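Local coordinates for SusD-like carbohydrate binding protein (Bacteroides vulgatus, PDB 3LEW), which probably binds carbohydrate at the outer membrane as a member of the SusD family, taking part in nutrient capture, at residues G66-N71 and H450-F455; S74-Y77 and T82-L85; E172-S177 and C213-Q218; D364-L369 and K379-N384. All blocks are in the same frame, centred on the assembly; numbering follows the deposited sequence.

Interaction 1. Residues G66-N71 and H450-F455; sequences GFRTHN and HRFFNF
Asn71 and Arg68, on the helical turn 68-71, receive the ring of Phe452 without any direct hydrogen bond between the segments, so the 235 Å² buried here rests on packing and one water. The van der Waals part centres on that ring. Asn71 OD1 lies in the ring plane at its edge, 3.4 Å from Phe452 CD2, and the amide stands nearly upright to the ring, the planes 80° apart. At the far end of the ring, Phe452 CZ is 3.9 Å from Arg68 CG. Arg68 CG, held anti to the backbone N (chi1 -179°), also lies 3.8 Å from Arg451 NH1. Arg451 folds back over its neighbour: Phe452 CZ lies 3.8 Å above the plane of the Arg451 guanidinium, over its centre, while Arg451 CB sits over one face of the ring. With an alanine at Phe452, a gap would probably open beside Arg68 and Asn71, and the Arg451 guanidinium would lose the ring against its face, keeping its bond to Leu61 O.

The polar part runs through water 1, which donates to Asn71 OD1 (2.9 Å) and accepts from Arg451 N (2.9 Å), with His450 ND1 a third partner. Asn71 OD1 also takes Leu61 N, while its ND2 serves Ala54 O and Val59 O, which together fix the amide rotation. Arg68 forms a salt bridge with Glu72, and Arg421 binds both Asn71 O and Phe452 O. The short helix 68-71 of the N-terminal part thus meets the loop after strand 440-448 in this SusD-family protein.

Interaction 2. Residues S74-Y77 and T82-L85; sequences SAIY and TNTL
The first turn of helix 81-103, at Thr82 and Asn83, packs against Ile76 of the loop that leads into that helix, a local loop-to-helix contact in which all three touching residues are buried. Ile76 supplies both branches. Its CG1 lies anti to the carbonyl carbon (chi1 -65°), which carries CD1 across to the helix, where it meets Thr82 CB at 3.9 Å. The same methyl comes within 3.8 Å of Asn83 N, and the Ile76 and Thr82 side chains cross at about a right angle. The other branch, Ile76 CG2, lies against the amide of Asn83, 3.6 Å from its OD1.

Neither polar side chain spends its hydrogen-bonding groups on Ile76. Thr82 OG1 is paired with Asn42 OD1 and His70 NE2, leaving its carbon side to the isoleucine, and Asn83 ND2 binds Arg471 O. Between the backbones sits water 2: it accepts from Asn83 N at 3.1 Å and donates a weak bond to Ala75 O at 2.9 Å. Because Asn83 belongs to the opening turn, its N-H has no carbonyl of a preceding turn to meet, and the water stands in for one. Met55 and Tyr470 also touch Ile76. The result is a water-bridged first turn of a helix, with the lead-in loop packed against it, within the N-terminal helical region of this SusD-family protein.

Interaction 3. Residues E172-S177 and C213-Q218; sequences EVYAQS and CLYARQ
Tyr174, on helix 170-187, lays its ring over the C-terminal end of helix 202-215, where the chain turns through a Schellman motif at Ala216 and Arg217. The turn is evident from the positive phi of Arg217 (66°) and from two bonds back into the last turn, Gln218 N to Cys213 O and Arg217 N to Leu214 O. The helix pairing is consistent with the TPR-like helical region of SusD proteins.

The tyrosine approaches face on: Ala216 CA sits 4.1 Å above the plane of the Tyr174 ring, over its centre, with Ala216 N over the same surface. The Ala216 methyl covers the near part of the ring, its CB 3.8 Å from Tyr174 CD1. A first torsion of -88°, some way off the ideal staggered value near -60°, swings the Tyr174 ring into this position beside the helix end. Tyr215 meets it chiefly through CB, which lies 3.6 Å from Tyr174 CE1. Its own ring leads away toward Phe407, Ile410 and Arg414, with chi2 at 3° far from the perpendicular setting usual for an aromatic. Tyr174 also touches Ser134 of a third helix, 111-135. Were Tyr174 an alanine, Ala216 and Tyr215 CB would probably lose the ring packed against them, and a gap would open between the two helices. The closest approach is made by the phenol oxygen, Tyr174 OH to Tyr215 CB at 3.3 Å.

Interaction 4. Residues D364-L369 and K379-N384; sequences DAINKL and KTIHTN
Ile366 in the early part of helix 365-376 faces Ile381 in the loop that follows the same helix, their CA atoms 7.4 Å apart, and the loop passes the helix with no hydrogen bond between the segments and with an extended backbone at Ile381. The side chains make an apolar contact. Ile366 has CG1 anti to its backbone N and CD1 further on in line (chi2 -175°), and this stretched shape carries CD1 outward to make most of the contact. It reaches Ile381 CG2 at 3.6 Å, and the Ile381 carbonyl oxygen lies at the same distance from Ile366 CD1. Ile381 offers its branch point as well, CB being 3.8 Å from Ile366 CD1. One turn on, Leu369 CD2 lies more loosely against Ile381 CG1, at 4.3 Å; Leu369 also touches Leu351 of helix 346-359 and Ile394 and Glu397 of helix 387-401.

Within 364-369, polar contacts gather round Asp364. Its OD2 uses the syn lone pair for the salt bridge to Lys368 NZ (2.7 Å), and Lys357 provides a second salt bridge to that oxygen. Asp364 OD1 is met on the anti side by Asn367 ND2, 2.8 Å away and almost straight at 176°, though 34° out of the carboxylate plane. Two lysines at one carboxylate would probably favour its ionised form. The charge pairing of Asp364 thus stays apart from the loop: between the two segments the contact is apolar, and Ile381 N to Asn370 OD1 adds a polar tie to the next residue of the helix.

In the fold
Interactions 1 and 2 form one neighbourhood, their centres 13 Å apart: helix 68-71 is followed by the loop and helix 81-103, and His70 NE2 reaches Thr82 OG1 at 2.8 Å. Interaction 1 joins segments 379 residues apart, so the other three fall between them in sequence, in the order 2, 3, 4. Interaction 3 lies among the helices that follow, its centre 24 Å from that of interaction 2. Interaction 4, in the C-terminal part, lies across the centre of the chain from interaction 2, centres 38 Å apart. Interactions 2 and 4 link near neighbours in sequence and interaction 3 joins two helices, whereas interaction 1 brings the N- and C-terminal parts together.

Interaction 1. Residues G66-N71 and H450-F455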
loop_
_atom_site.group_PDB
_atom_site.type_symbol
_atom_site.label_atom_id
_atom_site.label_comp_id
_atom_site.label_asym_id
_atom_site.label_seq_id
_atom_site.Cartn_x
_atom_site.Cartn_y
_atom_site.Cartn_z
ATOM N N GLY A 66 -1.428 10.458 15.493
ATOM C CA GLY A 66 -1.452 9.816 14.192
ATOM C C GLY A 66 -2.476 8.735 13.974
ATOM O O GLY A 66 -3.638 9.047 13.571
ATOM N N PHE A 67 -2.066 7.472 14.139
ATOM C CA PHE A 67 -2.848 6.339 13.641
ATOM C C PHE A 67 -3.445 5.407 14.671
ATOM O O PHE A 67 -3.917 4.311 14.312
ATOM C CB PHE A 67 -1.981 5.566 12.654
ATOM C CG PHE A 67 -1.775 6.318 11.359
ATOM C CD1 PHE A 67 -0.714 7.231 11.215
ATOM C CD2 PHE A 67 -2.619 6.096 10.289
ATOM C CE1 PHE A 67 -0.532 7.940 9.990
ATOM C CE2 PHE A 67 -2.404 6.767 9.092
ATOM C CZ PHE A 67 -1.364 7.682 8.952
ATOM N N ARG A 68 -3.518 5.857 15.919
ATOM C CA ARG A 68 -4.093 4.986 16.980
ATOM C C ARG A 68 -5.557 4.609 16.652
ATOM O O ARG A 68 -5.917 3.465 16.814
ATOM C CB ARG A 68 -4.015 5.609 18.372
ATOM C CG ARG A 68 -4.612 4.659 19.495
ATOM C CD ARG A 68 -4.925 5.401 20.817
ATOM N NE ARG A 68 -5.867 6.513 20.575
ATOM C CZ ARG A 68 -7.188 6.472 20.746
ATOM N NH1 ARG A 68 -7.788 5.372 21.203
ATOM N NH2 ARG A 68 -7.921 7.551 20.487
ATOM N N THR A 69 -6.377 5.558 16.192
ATOM C CA THR A 69 -7.771 5.275 15.915
ATOM C C THR A 69 -7.923 4.296 14.724
ATOM O O THR A 69 -8.895 3.598 14.652
ATOM C CB THR A 69 -8.616 6.519 15.701
ATOM O OG1 THR A 69 -8.113 7.266 14.577
ATOM C CG2 THR A 69 -8.648 7.438 16.991
ATOM N N HIS A 70 -6.971 4.282 13.808
ATOM C CA HIS A 70 -6.936 3.332 12.695
ATOM C C HIS A 70 -6.698 1.938 13.226
ATOM O O HIS A 70 -7.372 0.991 12.786
ATOM C CB HIS A 70 -5.869 3.711 11.608
ATOM C CG HIS A 70 -5.957 5.133 11.152
ATOM N ND1 HIS A 70 -5.743 6.183 12.015
ATOM C CD2 HIS A 70 -6.220 5.690 9.941
ATOM C CE1 HIS A 70 -5.892 7.329 11.359
ATOM N NE2 HIS A 70 -6.169 7.061 10.093
ATOM N N ASN A 71 -5.761 1.792 14.182
ATOM C CA ASN A 71 -5.494 0.499 14.792
ATOM C C ASN A 71 -6.752 -0.039 15.486
ATOM O O ASN A 71 -6.951 -1.247 15.535
ATOM C CB ASN A 71 -4.289 0.615 15.726
ATOM C CG ASN A 71 -3.602 -0.713 16.051
ATOM O OD1 ASN A 71 -3.222 -0.924 17.215
ATOM N ND2 ASN A 71 -3.342 -1.559 15.037
ATOM N N HIS A 450 -0.467 -6.364 21.145
ATOM C CA HIS A 450 -1.700 -5.753 20.655
ATOM C C HIS A 450 -2.540 -5.140 21.774
ATOM O O HIS A 450 -2.505 -5.605 22.923
ATOM C CB HIS A 450 -2.550 -6.794 19.926
ATOM C CG HIS A 450 -2.207 -6.952 18.471
ATOM N ND1 HIS A 450 -2.264 -5.902 17.574
ATOM C CD2 HIS A 450 -1.803 -8.038 17.753
ATOM C CE1 HIS A 450 -1.934 -6.341 16.378
ATOM N NE2 HIS A 450 -1.667 -7.629 16.450
ATOM N N ARG A 451 -3.316 -4.129 21.410
ATOM C CA ARG A 451 -4.184 -3.420 22.338
ATOM C C ARG A 451 -5.671 -3.490 21.999
ATOM O O ARG A 451 -6.513 -3.310 22.883
ATOM C CB ARG A 451 -3.770 -1.947 22.344
ATOM C CG ARG A 451 -2.313 -1.711 22.852
ATOM C CD ARG A 451 -1.829 -0.312 22.428
ATOM N NE ARG A 451 -2.585 0.694 23.119
ATOM C CZ ARG A 451 -2.833 1.933 22.715
ATOM N NH1 ARG A 451 -2.394 2.429 21.563
ATOM N NH2 ARG A 451 -3.568 2.692 23.508
ATOM N N PHE A 452 -5.979 -3.690 20.731
ATOM C CA PHE A 452 -7.377 -3.606 20.253
ATOM C C PHE A 452 -7.756 -4.942 19.702
ATOM O O PHE A 452 -7.246 -5.354 18.655
ATOM C CB PHE A 452 -7.500 -2.487 19.241
ATOM C CG PHE A 452 -7.037 -1.161 19.785
ATOM C CD1 PHE A 452 -7.725 -0.543 20.798
ATOM C CD2 PHE A 452 -5.902 -0.534 19.260
ATOM C CE1 PHE A 452 -7.283 0.670 21.323
ATOM C CE2 PHE A 452 -5.476 0.666 19.748
ATOM C CZ PHE A 452 -6.148 1.275 20.776
ATOM N N PHE A 453 -8.588 -5.663 20.447
ATOM C CA PHE A 453 -8.861 -7.084 20.148
ATOM C C PHE A 453 -10.235 -7.388 19.494
ATOM O O PHE A 453 -10.586 -8.552 19.256
ATOM C CB PHE A 453 -8.792 -7.865 21.476
ATOM C CG PHE A 453 -7.455 -7.773 22.128
ATOM C CD1 PHE A 453 -6.376 -8.434 21.585
ATOM C CD2 PHE A 453 -7.264 -6.961 23.228
ATOM C CE1 PHE A 453 -5.101 -8.324 22.154
ATOM C CE2 PHE A 453 -5.985 -6.869 23.808
ATOM C CZ PHE A 453 -4.925 -7.552 23.253
ATOM N N ASN A 454 -11.002 -6.341 19.267
ATOM C CA ASN A 454 -12.327 -6.445 18.649
ATOM C C ASN A 454 -12.658 -5.123 18.012
ATOM O O ASN A 454 -11.879 -4.170 18.108
ATOM C CB ASN A 454 -13.368 -6.810 19.704
ATOM C CG ASN A 454 -13.227 -5.974 20.938
ATOM O OD1 ASN A 454 -12.644 -6.423 21.932
ATOM N ND2 ASN A 454 -13.680 -4.736 20.872
ATOM N N PHE A 455 -13.790 -5.072 17.295
ATOM C CA PHE A 455 -14.210 -3.867 16.633
ATOM C C PHE A 455 -14.790 -2.880 17.645
ATOM O O PHE A 455 -15.084 -3.285 18.771
ATOM C CB PHE A 455 -15.237 -4.190 15.546
ATOM C CG PHE A 455 -14.672 -4.889 14.380
ATOM C CD1 PHE A 455 -13.590 -4.343 13.667
ATOM C CD2 PHE A 455 -15.235 -6.071 13.917
ATOM C CE1 PHE A 455 -13.084 -4.984 12.524
ATOM C CE2 PHE A 455 -14.745 -6.710 12.772
ATOM C CZ PHE A 455 -13.644 -6.149 12.070
HETATM O O HOH W 1 -3.565 -3.508 18.592
#

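Interaction 2. Residues S74-Y77 and T82-L85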
loop_
_atom_site.group_PDB
_atom_site.type_symbol
_atom_site.label_atom_id
_atom_site.label_comp_id
_atom_site.label_asym_id
_atom_site.label_seq_id
_atom_site.Cartn_x
_atom_site.Cartn_y
_atom_site.Cartn_z
ATOM N N SER A 74 -11.659 2.643 14.198
ATOM C CA SER A 74 -12.654 3.723 14.227
ATOM C C SER A 74 -12.431 4.856 13.194
ATOM O O SER A 74 -13.405 5.557 12.861
ATOM C CB SER A 74 -12.781 4.294 15.628
ATOM O OG SER A 74 -11.640 5.003 15.950
ATOM N N ALA A 75 -11.184 5.026 12.704
ATOM C CA ALA A 75 -10.791 6.175 11.867
ATOM C C ALA A 75 -11.465 6.223 10.486
ATOM O O ALA A 75 -12.044 7.236 10.108
ATOM C CB ALA A 75 -9.258 6.220 11.680
ATOM N N ILE A 76 -11.396 5.130 9.740
ATOM C CA ILE A 76 -11.881 5.133 8.366
ATOM C C ILE A 76 -13.420 5.021 8.347
ATOM O O ILE A 76 -14.089 5.816 7.693
ATOM C CB ILE A 76 -11.169 4.026 7.544
ATOM C CG1 ILE A 76 -9.653 4.331 7.434
ATOM C CG2 ILE A 76 -11.794 3.879 6.123
ATOM C CD1 ILE A 76 -9.327 5.552 6.516
ATOM N N TYR A 77 -13.969 4.070 9.082
ATOM C CA TYR A 77 -15.420 3.919 9.232
ATOM C C TYR A 77 -16.008 5.231 9.757
ATOM O O TYR A 77 -17.106 5.623 9.394
ATOM C CB TYR A 77 -15.705 2.791 10.210
ATOM C CG TYR A 77 -17.162 2.669 10.561
ATOM C CD1 TYR A 77 -18.020 1.997 9.735
ATOM C CD2 TYR A 77 -17.677 3.254 11.709
ATOM C CE1 TYR A 77 -19.366 1.863 10.049
ATOM C CE2 TYR A 77 -19.036 3.126 12.017
ATOM C CZ TYR A 77 -19.864 2.441 11.168
ATOM O OH TYR A 77 -21.238 2.310 11.447
ATOM N N THR A 82 -8.121 10.798 7.121
ATOM C CA THR A 82 -7.500 9.844 6.198
ATOM C C THR A 82 -8.512 9.478 5.099
ATOM O O THR A 82 -8.202 9.546 3.892
ATOM C CB THR A 82 -6.963 8.595 6.870
ATOM O OG1 THR A 82 -6.267 8.954 8.074
ATOM C CG2 THR A 82 -6.012 7.858 5.934
ATOM N N ASN A 83 -9.739 9.202 5.535
ATOM C CA ASN A 83 -10.817 8.911 4.602
ATOM C C ASN A 83 -11.097 10.066 3.677
ATOM O O ASN A 83 -11.269 9.875 2.472
ATOM C CB ASN A 83 -12.042 8.462 5.374
ATOM C CG ASN A 83 -13.077 7.805 4.500
ATOM O OD1 ASN A 83 -12.914 6.653 4.037
ATOM N ND2 ASN A 83 -14.136 8.545 4.221
ATOM N N THR A 84 -11.157 11.273 4.209
ATOM C CA THR A 84 -11.328 12.457 3.405
ATOM C C THR A 84 -10.210 12.665 2.397
ATOM O O THR A 84 -10.473 12.909 1.214
ATOM C CB THR A 84 -11.501 13.713 4.332
ATOM O OG1 THR A 84 -12.727 13.555 5.060
ATOM C CG2 THR A 84 -11.533 15.038 3.568
ATOM N N LEU A 85 -8.958 12.559 2.842
ATOM C CA LEU A 85 -7.858 12.780 1.942
ATOM C C LEU A 85 -7.834 11.766 0.800
ATOM O O LEU A 85 -7.502 12.118 -0.342
ATOM C CB LEU A 85 -6.536 12.666 2.704
ATOM C CG LEU A 85 -5.294 12.978 1.872
ATOM C CD1 LEU A 85 -5.314 14.434 1.274
ATOM C CD2 LEU A 85 -4.017 12.749 2.709
HETATM O O HOH W 2 -9.977 8.546 8.526
#

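Interaction 3. Residues E172-S177 and C213-Q218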
loop_
_atom_site.group_PDB
_atom_site.type_symbol
_atom_site.label_atom_id
_atom_site.label_comp_id
_atom_site.label_asym_id
_atom_site.label_seq_id
_atom_site.Cartn_x
_atom_site.Cartn_y
_atom_site.Cartn_z
ATOM N N GLU A 172 -16.909 -2.966 -12.210
ATOM C CA GLU A 172 -16.715 -1.936 -13.231
ATOM C C GLU A 172 -15.474 -1.070 -12.970
ATOM O O GLU A 172 -14.754 -0.709 -13.907
ATOM C CB GLU A 172 -17.952 -1.063 -13.354
ATOM C CG GLU A 172 -19.118 -1.771 -13.984
ATOM C CD GLU A 172 -20.448 -1.041 -13.880
ATOM O OE1 GLU A 172 -20.618 -0.191 -12.969
ATOM O OE2 GLU A 172 -21.347 -1.407 -14.685
ATOM N N VAL A 173 -15.200 -0.759 -11.710
ATOM C CA VAL A 173 -14.042 0.050 -11.370
ATOM C C VAL A 173 -12.777 -0.762 -11.583
ATOM O O VAL A 173 -11.776 -0.239 -12.126
ATOM C CB VAL A 173 -14.126 0.659 -9.971
ATOM C CG1 VAL A 173 -12.862 1.434 -9.634
ATOM C CG2 VAL A 173 -15.342 1.585 -9.874
ATOM N N TYR A 174 -12.787 -2.027 -11.154
ATOM C CA TYR A 174 -11.655 -2.914 -11.519
ATOM C C TYR A 174 -11.436 -2.972 -13.052
ATOM O O TYR A 174 -10.295 -2.891 -13.512
ATOM C CB TYR A 174 -11.794 -4.314 -10.908
ATOM C CG TYR A 174 -11.215 -4.467 -9.514
ATOM C CD1 TYR A 174 -9.850 -4.288 -9.274
ATOM C CD2 TYR A 174 -12.021 -4.873 -8.465
ATOM C CE1 TYR A 174 -9.309 -4.427 -8.019
ATOM C CE2 TYR A 174 -11.488 -5.024 -7.182
ATOM C CZ TYR A 174 -10.128 -4.831 -6.984
ATOM O OH TYR A 174 -9.564 -4.984 -5.741
ATOM N N ALA A 175 -12.500 -3.118 -13.847
ATOM C CA ALA A 175 -12.377 -3.226 -15.287
ATOM C C ALA A 175 -11.789 -1.927 -15.888
ATOM O O ALA A 175 -10.998 -1.966 -16.822
ATOM C CB ALA A 175 -13.734 -3.589 -15.951
ATOM N N GLN A 176 -12.196 -0.787 -15.321
ATOM C CA GLN A 176 -11.692 0.522 -15.740
ATOM C C GLN A 176 -10.197 0.614 -15.456
ATOM O O GLN A 176 -9.440 1.014 -16.321
ATOM C CB GLN A 176 -12.440 1.657 -15.001
ATOM C CG GLN A 176 -12.022 3.084 -15.407
ATOM C CD GLN A 176 -12.364 3.377 -16.845
ATOM O OE1 GLN A 176 -13.506 3.143 -17.272
ATOM N NE2 GLN A 176 -11.391 3.867 -17.619
ATOM N N SER A 177 -9.777 0.188 -14.280
ATOM C CA SER A 177 -8.352 0.205 -13.926
ATOM C C SER A 177 -7.529 -0.626 -14.903
ATOM O O SER A 177 -6.540 -0.149 -15.513
ATOM C CB SER A 177 -8.172 -0.329 -12.510
ATOM O OG SER A 177 -6.812 -0.401 -12.136
ATOM N N CYS A 213 -4.777 -7.001 -11.808
ATOM C CA CYS A 213 -5.338 -8.216 -12.273
ATOM C C CYS A 213 -5.448 -9.248 -11.190
ATOM O O CYS A 213 -6.445 -9.935 -11.142
ATOM C CB CYS A 213 -4.554 -8.767 -13.452
ATOM S SG CYS A 213 -4.740 -7.764 -14.974
ATOM N N LEU A 214 -4.470 -9.323 -10.301
ATOM C CA LEU A 214 -4.603 -10.195 -9.135
ATOM C C LEU A 214 -5.820 -9.828 -8.273
ATOM O O LEU A 214 -6.613 -10.706 -7.881
ATOM C CB LEU A 214 -3.323 -10.180 -8.286
ATOM C CG LEU A 214 -3.333 -11.196 -7.129
ATOM C CD1 LEU A 214 -2.965 -12.586 -7.696
ATOM C CD2 LEU A 214 -2.323 -10.788 -6.008
ATOM N N TYR A 215 -5.944 -8.541 -7.922
ATOM C CA TYR A 215 -7.015 -8.105 -7.059
ATOM C C TYR A 215 -8.395 -8.298 -7.676
ATOM O O TYR A 215 -9.345 -8.615 -6.965
ATOM C CB TYR A 215 -6.818 -6.638 -6.686
ATOM C CG TYR A 215 -5.607 -6.311 -5.833
ATOM C CD1 TYR A 215 -4.669 -7.267 -5.446
ATOM C CD2 TYR A 215 -5.399 -5.005 -5.410
ATOM C CE1 TYR A 215 -3.586 -6.926 -4.665
ATOM C CE2 TYR A 215 -4.320 -4.688 -4.621
ATOM C CZ TYR A 215 -3.421 -5.632 -4.250
ATOM O OH TYR A 215 -2.309 -5.268 -3.505
ATOM N N ALA A 216 -8.470 -8.166 -8.999
ATOM C CA ALA A 216 -9.678 -8.409 -9.782
ATOM C C ALA A 216 -9.986 -9.890 -10.066
ATOM O O ALA A 216 -10.994 -10.197 -10.718
ATOM C CB ALA A 216 -9.598 -7.615 -11.133
ATOM N N ARG A 217 -9.112 -10.796 -9.612
ATOM C CA ARG A 217 -9.249 -12.246 -9.815
ATOM C C ARG A 217 -9.137 -12.689 -11.274
ATOM O O ARG A 217 -9.740 -13.701 -11.686
ATOM C CB ARG A 217 -10.545 -12.769 -9.124
ATOM C CG ARG A 217 -10.644 -12.263 -7.710
ATOM C CD ARG A 217 -11.847 -12.865 -6.912
ATOM N NE ARG A 217 -11.657 -14.278 -6.576
ATOM C CZ ARG A 217 -10.961 -14.728 -5.540
ATOM N NH1 ARG A 217 -10.367 -13.896 -4.721
ATOM N NH2 ARG A 217 -10.846 -16.043 -5.327
ATOM N N GLN A 218 -8.374 -11.898 -12.053
ATOM C CA GLN A 218 -8.027 -12.193 -13.445
ATOM C C GLN A 218 -6.678 -12.913 -13.444
ATOM O O GLN A 218 -5.629 -12.324 -13.745
ATOM C CB GLN A 218 -7.939 -10.883 -14.239
ATOM C CG GLN A 218 -9.303 -10.224 -14.419
ATOM C CD GLN A 218 -10.203 -11.015 -15.333
ATOM O OE1 GLN A 218 -9.739 -11.750 -16.184
ATOM N NE2 GLN A 218 -11.498 -10.883 -15.148
#

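Interaction 4. Residues D364-L369 and K379-N384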
loop_
_atom_site.group_PDB
_atom_site.type_symbol
_atom_site.label_atom_id
_atom_site.label_comp_id
_atom_site.label_asym_id
_atom_site.label_seq_id
_atom_site.Cartn_x
_atom_site.Cartn_y
_atom_site.Cartn_z
ATOM N N ASP A 364 4.477 -24.058 -11.014
ATOM C CA ASP A 364 5.571 -23.094 -10.846
ATOM C C ASP A 364 5.352 -22.106 -9.681
ATOM O O ASP A 364 6.299 -21.465 -9.260
ATOM C CB ASP A 364 5.848 -22.330 -12.156
ATOM C CG ASP A 364 7.168 -21.560 -12.118
ATOM O OD1 ASP A 364 8.223 -22.224 -11.923
ATOM O OD2 ASP A 364 7.149 -20.298 -12.281
ATOM N N ALA A 365 4.128 -22.025 -9.141
ATOM C CA ALA A 365 3.837 -21.156 -8.016
ATOM C C ALA A 365 4.845 -21.335 -6.882
ATOM O O ALA A 365 5.351 -20.375 -6.322
ATOM C CB ALA A 365 2.425 -21.378 -7.490
ATOM N N ILE A 366 5.116 -22.577 -6.530
ATOM C CA ILE A 366 5.964 -22.839 -5.389
ATOM C C ILE A 366 7.400 -22.406 -5.652
ATOM O O ILE A 366 8.123 -22.075 -4.718
ATOM C CB ILE A 366 5.894 -24.304 -4.966
ATOM C CG1 ILE A 366 6.487 -24.466 -3.564
ATOM C CG2 ILE A 366 6.535 -25.187 -6.021
ATOM C CD1 ILE A 366 6.580 -25.874 -3.101
ATOM N N ASN A 367 7.828 -22.375 -6.908
ATOM C CA ASN A 367 9.216 -22.002 -7.185
ATOM C C ASN A 367 9.435 -20.504 -6.971
ATOM O O ASN A 367 10.484 -20.101 -6.452
ATOM C CB ASN A 367 9.577 -22.373 -8.606
ATOM C CG ASN A 367 9.442 -23.847 -8.851
ATOM O OD1 ASN A 367 9.808 -24.652 -7.988
ATOM N ND2 ASN A 367 8.884 -24.218 -10.008
ATOM N N LYS A 368 8.448 -19.707 -7.374
ATOM C CA LYS A 368 8.519 -18.259 -7.185
ATOM C C LYS A 368 8.465 -17.906 -5.703
ATOM O O LYS A 368 9.241 -17.075 -5.245
ATOM C CB LYS A 368 7.451 -17.531 -7.999
ATOM C CG LYS A 368 7.571 -17.822 -9.521
ATOM C CD LYS A 368 8.756 -17.093 -10.129
ATOM C CE LYS A 368 8.917 -17.318 -11.640
ATOM N NZ LYS A 368 9.280 -18.679 -12.126
ATOM N N LEU A 369 7.611 -18.588 -4.951
ATOM C CA LEU A 369 7.574 -18.436 -3.510
ATOM C C LEU A 369 8.917 -18.803 -2.863
ATOM O O LEU A 369 9.450 -18.070 -2.032
ATOM C CB LEU A 369 6.452 -19.303 -2.931
ATOM C CG LEU A 369 6.193 -19.199 -1.430
ATOM C CD1 LEU A 369 5.874 -17.721 -0.998
ATOM C CD2 LEU A 369 5.089 -20.190 -1.018
ATOM N N LYS A 379 12.987 -20.807 5.402
ATOM C CA LYS A 379 12.935 -22.202 5.027
ATOM C C LYS A 379 12.048 -22.332 3.789
ATOM O O LYS A 379 10.952 -21.749 3.741
ATOM C CB LYS A 379 12.433 -23.052 6.191
ATOM C CG LYS A 379 13.546 -23.492 7.121
ATOM N N THR A 380 12.541 -23.068 2.795
ATOM C CA THR A 380 11.762 -23.341 1.585
ATOM C C THR A 380 10.695 -24.420 1.823
ATOM O O THR A 380 10.790 -25.206 2.768
ATOM C CB THR A 380 12.668 -23.696 0.420
ATOM O OG1 THR A 380 13.500 -24.791 0.795
ATOM C CG2 THR A 380 13.534 -22.473 0.059
ATOM N N ILE A 381 9.681 -24.409 0.977
ATOM C CA ILE A 381 8.575 -25.347 1.083
ATOM C C ILE A 381 9.011 -26.581 0.300
ATOM O O ILE A 381 9.341 -26.468 -0.883
ATOM C CB ILE A 381 7.269 -24.801 0.471
ATOM C CG1 ILE A 381 6.785 -23.493 1.138
ATOM C CG2 ILE A 381 6.147 -25.882 0.506
ATOM C CD1 ILE A 381 6.622 -23.557 2.632
ATOM N N HIS A 382 8.995 -27.735 0.946
ATOM C CA HIS A 382 9.372 -28.978 0.229
ATOM C C HIS A 382 8.334 -30.082 0.413
ATOM O O HIS A 382 8.616 -31.278 0.250
ATOM C CB HIS A 382 10.806 -29.442 0.557
ATOM C CG HIS A 382 11.870 -28.509 0.054
ATOM N ND1 HIS A 382 12.225 -28.428 -1.276
ATOM C CD2 HIS A 382 12.654 -27.617 0.705
ATOM C CE1 HIS A 382 13.174 -27.515 -1.424
ATOM N NE2 HIS A 382 13.454 -27.014 -0.237
ATOM N N THR A 383 7.092 -29.654 0.633
ATOM C CA THR A 383 5.955 -30.547 0.561
ATOM C C THR A 383 4.894 -29.926 -0.347
ATOM O O THR A 383 4.752 -28.709 -0.424
ATOM C CB THR A 383 5.398 -30.903 1.981
ATOM O OG1 THR A 383 6.434 -31.498 2.780
ATOM C CG2 THR A 383 4.255 -31.885 1.875
ATOM N N ASN A 384 4.161 -30.757 -1.066
ATOM C CA ASN A 384 3.033 -30.275 -1.861
ATOM C C ASN A 384 1.835 -29.928 -0.995
ATOM O O ASN A 384 1.284 -30.779 -0.295
ATOM C CB ASN A 384 2.505 -31.350 -2.796
ATOM C CG ASN A 384 3.341 -31.517 -3.994
ATOM O OD1 ASN A 384 3.692 -30.528 -4.671
ATOM N ND2 ASN A 384 3.636 -32.778 -4.317
#